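Side-chain contacts in putative ABC transporter, periplasmic binding protein, amino acid (Neisseria gonorrhoeae, PDB 2YLN), which probably binds L-cystine outside the cytoplasmic membrane and delivers it to an ABC importer, as a solute receptor of the bacterial solute-binding protein 3 family: residues 154-159 / 204-209; 198-203 / 224-229. The protein carries 1 engineered substitution. All blocks are in the same frame, centred on the assembly; numbering follows the deposited sequence. Where two conformers were deposited one is given.

Followed from the N terminus, the chain leaves strand 142-151 and enters the loop of residues 154-159, the first half of contact 1. It then passes through strand 166-169 and helix 174-181 to helix 192-200, whose end opens contact 2, and turns straight into strand 206-210, where 204-209 closes the loop of contact 1. After helix 211-220, strand 226-231 closes contact 2, so the two loops cross rather than nest. Both closing strands pair with strand 142-151, and the centres of the contacts lie about 9 Å apart. Ile199 bridges them, its CD1 3.5 Å from Ala206 C. Together they tie the loop and the helix end to one sheet.

Contact 1 of 2, residues 154-159 / 204-209; sequences SNIKSI and ADATLN. With CYS (cysteine), chain C.
Strand 206-210 of this periplasmic-binding-protein fold runs from a buried apolar seam to the ligand pocket, and the loop 154-159 packs on one side of it through two isoleucines. Ile156 sends its CD1 to Asp205 and Ala206, 3.9 Å from Asp205 CB and 4.2 Å from Ala206 CB, its side chain at about a right angle to that of Asp205. Chi1 of -66° sets CG1 beside the backbone N, and an extended chi2 carries CD1 on toward the strand. Further along, Ile159 CD1 lies 4.1 Å from Leu208 CD1 and equally near CD2, so one methyl meets the fork of the leucine; these side chains also cross nearly at a right angle. Leu148, Ile162 and Val165 add to the packing around Ile156. An ST turn precedes it: Ile156 N donates to Ser154 OG at 3.0 Å, nearly straight at 167°. A water donates to Asp205 O at 2.7 Å and reaches Ser154 OG by a weak bond. Beyond the seam the strand delivers Asn209, which Tyr67 OH engages at OD1. In the pocket, Asn209 ND2 donates to O of the bound cysteine at 2.8 Å.

Contact 2 of 2, residues 198-203 / 224-229; sequences LIEQKR and AGVKIV
Ile199 and Glu200 meet Val226 where the last turn of helix 192-200 packs against the start of strand 226-231, a helix-on-sheet contact of the periplasmic-binding-protein fold. The closest apolar touch is methyl to methyl, Ile199 CG2 to Val226 CG1 at 3.6 Å, with the side chains crossing at about a right angle. Val226 chi1 of -59° sets CG1 beside its own backbone N, and the same methyl takes Glu200 CG on it at 3.9 Å. That aliphatic carbon, Glu200 CG, also lies 3.4 Å from Ala224 O. Beyond the bend at chi2 the carboxylate makes a separate contact, Glu200 OE2 to Ala224 CB at 3.6 Å. Glu200 OE2 is hydrogen-bonded to Tyr217 OH of helix 211-220, a partner outside the contact. Farther out, Val226 also packs on Val149 of strand 142-151 and Leu218 of helix 211-220, and Gly225 joins Asn152 through backbone bonding. The helix ends in a Schellman motif, with Lys202 at positive phi and Arg203 N bonded back to Leu198 O at 2.9 Å. Across that turn, Arg203 NE (2.9 Å) and NH2 (2.8 Å) both donate to Gln201 OE1, in the guanidinium plane; sharing one acceptor leaves both bonds bent, at 135° and 143°.

Contact 1 of 2, residues 154-159 / 204-209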
loop_
_atom_site.group_PDB
_atom_site.type_symbol
_atom_site.label_atom_id
_atom_site.label_comp_id
_atom_site.label_asym_id
_atom_site.label_seq_id
_atom_site.Cartn_x
_atom_site.Cartn_y
_atom_site.Cartn_z
ATOM N N SER A 154 -26.562 4.983 -4.977
ATOM C CA SER A 154 -26.500 4.970 -3.519
ATOM C C SER A 154 -26.808 6.358 -2.995
ATOM O O SER A 154 -26.417 7.378 -3.614
ATOM C CB SER A 154 -25.116 4.531 -3.066
ATOM O OG SER A 154 -25.023 4.541 -1.666
ATOM N N ASN A 155 -27.321 6.411 -1.770
ATOM C CA ASN A 155 -27.360 7.635 -1.004
ATOM C C ASN A 155 -26.167 7.979 -0.191
ATOM O O ASN A 155 -26.114 9.068 0.360
ATOM C CB ASN A 155 -28.601 7.737 -0.148
ATOM C CG ASN A 155 -29.848 7.779 -0.951
ATOM O OD1 ASN A 155 -29.853 8.097 -2.178
ATOM N ND2 ASN A 155 -30.907 7.381 -0.337
ATOM N N ILE A 156 -25.135 7.156 -0.258
ATOM C CA ILE A 156 -23.901 7.417 0.475
ATOM C C ILE A 156 -23.073 8.447 -0.306
ATOM O O ILE A 156 -22.733 8.204 -1.470
ATOM C CB ILE A 156 -23.123 6.108 0.685
ATOM C CG1 ILE A 156 -23.932 5.167 1.622
ATOM C CG2 ILE A 156 -21.736 6.361 1.220
ATOM C CD1 ILE A 156 -23.364 3.816 1.732
ATOM N N LYS A 157 -22.801 9.612 0.303
ATOM C CA LYS A 157 -22.107 10.755 -0.352
ATOM C C LYS A 157 -20.813 11.190 0.300
ATOM O O LYS A 157 -20.135 12.132 -0.132
ATOM C CB LYS A 157 -23.052 12.005 -0.372
ATOM C CG LYS A 157 -24.382 11.821 -1.043
ATOM C CD LYS A 157 -24.339 11.590 -2.553
ATOM C CE LYS A 157 -25.637 11.041 -3.015
ATOM N NZ LYS A 157 -25.639 10.876 -4.471
ATOM N N SER A 158 -20.494 10.554 1.418
ATOM C CA SER A 158 -19.450 11.023 2.310
ATOM C C SER A 158 -19.024 9.990 3.284
ATOM O O SER A 158 -19.788 9.085 3.643
ATOM C CB SER A 158 -19.928 12.211 3.113
ATOM O OG SER A 158 -18.888 12.599 4.016
ATOM N N ILE A 159 -17.791 10.109 3.777
ATOM C CA ILE A 159 -17.310 9.334 4.856
ATOM C C ILE A 159 -18.199 9.499 6.100
ATOM O O ILE A 159 -18.327 8.619 6.955
ATOM C CB ILE A 159 -15.827 9.658 5.134
ATOM C CG1 ILE A 159 -15.216 8.559 6.004
ATOM C CG2 ILE A 159 -15.614 11.006 5.730
ATOM C CD1 ILE A 159 -13.638 8.639 5.999
ATOM N N ALA A 204 -22.356 -5.602 0.650
ATOM C CA ALA A 204 -21.894 -4.492 1.457
ATOM C C ALA A 204 -22.242 -3.208 0.754
ATOM O O ALA A 204 -22.572 -3.259 -0.455
ATOM C CB ALA A 204 -20.403 -4.570 1.671
ATOM N N ASP A 205 -22.164 -2.058 1.386
ATOM C CA ASP A 205 -22.615 -0.828 0.704
ATOM C C ASP A 205 -21.489 0.148 0.383
ATOM O O ASP A 205 -21.695 1.033 -0.435
ATOM C CB ASP A 205 -23.672 -0.117 1.563
ATOM C CG ASP A 205 -24.962 -0.897 1.678
ATOM O OD1 ASP A 205 -25.274 -1.621 0.714
ATOM O OD2 ASP A 205 -25.673 -0.705 2.667
ATOM N N ALA A 206 -20.327 0.010 1.039
ATOM C CA ALA A 206 -19.267 0.982 0.859
ATOM C C ALA A 206 -17.935 0.372 1.128
ATOM O O ALA A 206 -17.808 -0.626 1.799
ATOM C CB ALA A 206 -19.478 2.195 1.753
ATOM N N THR A 207 -16.891 1.073 0.654
ATOM C CA THR A 207 -15.531 0.785 1.029
ATOM C C THR A 207 -14.665 2.020 0.847
ATOM O O THR A 207 -14.841 2.758 -0.106
ATOM C CB THR A 207 -14.927 -0.422 0.282
ATOM O OG1 THR A 207 -13.714 -0.815 0.921
ATOM C CG2 THR A 207 -14.623 -0.120 -1.184
ATOM N N LEU A 208 -13.682 2.167 1.716
ATOM C CA LEU A 208 -12.598 3.130 1.569
ATOM C C LEU A 208 -11.394 2.443 0.991
ATOM O O LEU A 208 -11.026 1.334 1.415
ATOM C CB LEU A 208 -12.218 3.689 2.942
ATOM C CG LEU A 208 -13.210 4.642 3.596
ATOM C CD1 LEU A 208 -12.870 4.761 5.070
ATOM C CD2 LEU A 208 -13.118 6.019 2.882
ATOM N N ASN A 209 -10.717 3.044 0.000
ATOM C CA ASN A 209 -9.456 2.512 -0.445
ATOM C C ASN A 209 -8.716 3.627 -1.175
ATOM O O ASN A 209 -9.094 4.786 -1.133
ATOM C CB ASN A 209 -9.648 1.246 -1.260
ATOM C CG ASN A 209 -8.490 0.282 -1.150
ATOM O OD1 ASN A 209 -7.374 0.521 -1.664
ATOM N ND2 ASN A 209 -8.723 -0.836 -0.461
HETATM N N CYS C . -4.727 -4.066 -0.416
HETATM C CA CYS C . -5.363 -4.178 0.919
HETATM C C CYS C . -6.766 -3.554 0.824
HETATM O O CYS C . -7.134 -3.123 -0.300
HETATM C CB CYS C . -4.542 -3.450 1.948
HETATM S SG CYS C . -4.484 -1.637 1.604
HETATM O OXT CYS C . -7.404 -3.546 1.859
HETATM O O HOH W 1 -23.871 1.562 -1.903
#

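Contact 2 of 2, residues 198-203 / 224-229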
loop_
_atom_site.group_PDB
_atom_site.type_symbol
_atom_site.label_atom_id
_atom_site.label_comp_id
_atom_site.label_asym_id
_atom_site.label_seq_id
_atom_site.Cartn_x
_atom_site.Cartn_y
_atom_site.Cartn_z
ATOM N N LEU A 198 -18.245 -7.401 -3.092
ATOM C CA LEU A 198 -19.358 -7.330 -2.154
ATOM C C LEU A 198 -20.279 -6.185 -2.520
ATOM O O LEU A 198 -21.504 -6.353 -2.602
ATOM C CB LEU A 198 -18.892 -7.198 -0.711
ATOM C CG LEU A 198 -18.218 -8.407 -0.068
ATOM C CD1 LEU A 198 -18.970 -9.679 -0.341
ATOM C CD2 LEU A 198 -16.802 -8.599 -0.484
ATOM N N ILE A 199 -19.728 -5.011 -2.831
ATOM C CA ILE A 199 -20.606 -3.882 -3.176
ATOM C C ILE A 199 -21.368 -4.113 -4.439
ATOM O O ILE A 199 -22.566 -3.860 -4.515
ATOM C CB ILE A 199 -19.757 -2.586 -3.240
ATOM C CG1 ILE A 199 -19.087 -2.304 -1.894
ATOM C CG2 ILE A 199 -20.650 -1.412 -3.676
ATOM C CD1 ILE A 199 -18.035 -1.168 -1.976
ATOM N N GLU A 200 -20.707 -4.694 -5.432
ATOM C CA GLU A 200 -21.370 -5.056 -6.661
ATOM C C GLU A 200 -22.537 -5.982 -6.468
ATOM O O GLU A 200 -23.568 -5.901 -7.191
ATOM C CB GLU A 200 -20.379 -5.674 -7.680
ATOM C CG GLU A 200 -19.315 -4.735 -8.147
ATOM C CD GLU A 200 -17.987 -5.298 -8.494
ATOM O OE1 GLU A 200 -17.815 -6.518 -8.557
ATOM O OE2 GLU A 200 -17.093 -4.414 -8.784
ATOM N N GLN A 201 -22.403 -6.908 -5.547
ATOM C CA GLN A 201 -23.395 -7.911 -5.238
ATOM C C GLN A 201 -24.421 -7.460 -4.192
ATOM O O GLN A 201 -25.269 -8.238 -3.821
ATOM C CB GLN A 201 -22.665 -9.207 -4.818
ATOM C CG GLN A 201 -21.942 -9.849 -5.928
ATOM C CD GLN A 201 -21.149 -11.068 -5.541
ATOM O OE1 GLN A 201 -20.882 -11.257 -4.358
ATOM N NE2 GLN A 201 -20.795 -11.926 -6.551
ATOM N N LYS A 202 -24.294 -6.226 -3.741
ATOM C CA LYS A 202 -25.176 -5.634 -2.714
ATOM C C LYS A 202 -25.101 -6.424 -1.398
ATOM O O LYS A 202 -26.012 -6.410 -0.579
ATOM C CB LYS A 202 -26.606 -5.407 -3.275
ATOM C CG LYS A 202 -26.600 -4.535 -4.569
ATOM C CD LYS A 202 -28.029 -4.319 -5.135
ATOM C CE LYS A 202 -28.025 -3.458 -6.384
ATOM N NZ LYS A 202 -29.430 -3.166 -6.891
ATOM N N ARG A 203 -23.921 -6.972 -1.110
ATOM C CA ARG A 203 -23.588 -7.635 0.142
ATOM C C ARG A 203 -22.867 -6.708 1.114
ATOM O O ARG A 203 -22.674 -7.063 2.274
ATOM C CB ARG A 203 -22.794 -8.927 -0.104
ATOM C CG ARG A 203 -23.597 -9.966 -0.960
ATOM C CD ARG A 203 -22.983 -11.303 -0.923
ATOM N NE ARG A 203 -21.783 -11.351 -1.595
ATOM C CZ ARG A 203 -20.696 -12.024 -1.164
ATOM N NH1 ARG A 203 -20.516 -12.397 0.078
ATOM N NH2 ARG A 203 -19.669 -12.104 -1.953
ATOM N N ALA A 224 -18.937 -1.768 -13.692
ATOM C CA ALA A 224 -19.000 -2.594 -12.445
ATOM C C ALA A 224 -20.239 -2.331 -11.611
ATOM O O ALA A 224 -20.647 -3.206 -10.817
ATOM C CB ALA A 224 -17.738 -2.355 -11.657
ATOM N N GLY A 225 -20.849 -1.180 -11.729
ATOM C CA GLY A 225 -21.995 -0.733 -10.885
ATOM C C GLY A 225 -21.634 -0.017 -9.630
ATOM O O GLY A 225 -22.522 0.158 -8.785
ATOM N N VAL A 226 -20.368 0.438 -9.532
ATOM C CA VAL A 226 -19.888 1.156 -8.380
ATOM C C VAL A 226 -19.205 2.404 -8.847
ATOM O O VAL A 226 -18.770 2.516 -9.973
ATOM C CB VAL A 226 -18.920 0.310 -7.544
ATOM C CG1 VAL A 226 -19.576 -0.977 -7.060
ATOM C CG2 VAL A 226 -17.601 0.087 -8.267
ATOM N N LYS A 227 -19.093 3.351 -7.926
ATOM C CA LYS A 227 -18.480 4.647 -8.213
ATOM C C LYS A 227 -17.843 5.262 -7.000
ATOM O O LYS A 227 -18.191 4.968 -5.839
ATOM C CB LYS A 227 -19.507 5.601 -8.787
ATOM C CG LYS A 227 -20.668 5.779 -7.889
ATOM C CD LYS A 227 -21.605 6.922 -8.289
ATOM C CE LYS A 227 -22.516 7.400 -7.119
ATOM N NZ LYS A 227 -23.457 6.447 -6.366
ATOM N N ILE A 228 -16.880 6.165 -7.287
ATOM C CA ILE A 228 -16.299 7.000 -6.227
ATOM C C ILE A 228 -17.354 8.073 -5.916
ATOM O O ILE A 228 -17.803 8.811 -6.765
ATOM C CB ILE A 228 -14.993 7.641 -6.722
ATOM C CG1 ILE A 228 -13.915 6.558 -6.921
ATOM C CG2 ILE A 228 -14.523 8.744 -5.708
ATOM C CD1 ILE A 228 -12.660 7.039 -7.622
ATOM N N VAL A 229 -17.648 8.206 -4.591
ATOM C CA VAL A 229 -18.595 9.145 -4.092
ATOM C C VAL A 229 -18.035 10.215 -3.214
ATOM O O VAL A 229 -18.741 11.131 -2.863
ATOM C CB VAL A 229 -19.806 8.413 -3.368
ATOM C CG1 VAL A 229 -20.541 7.481 -4.334
ATOM C CG2 VAL A 229 -19.379 7.750 -2.085
#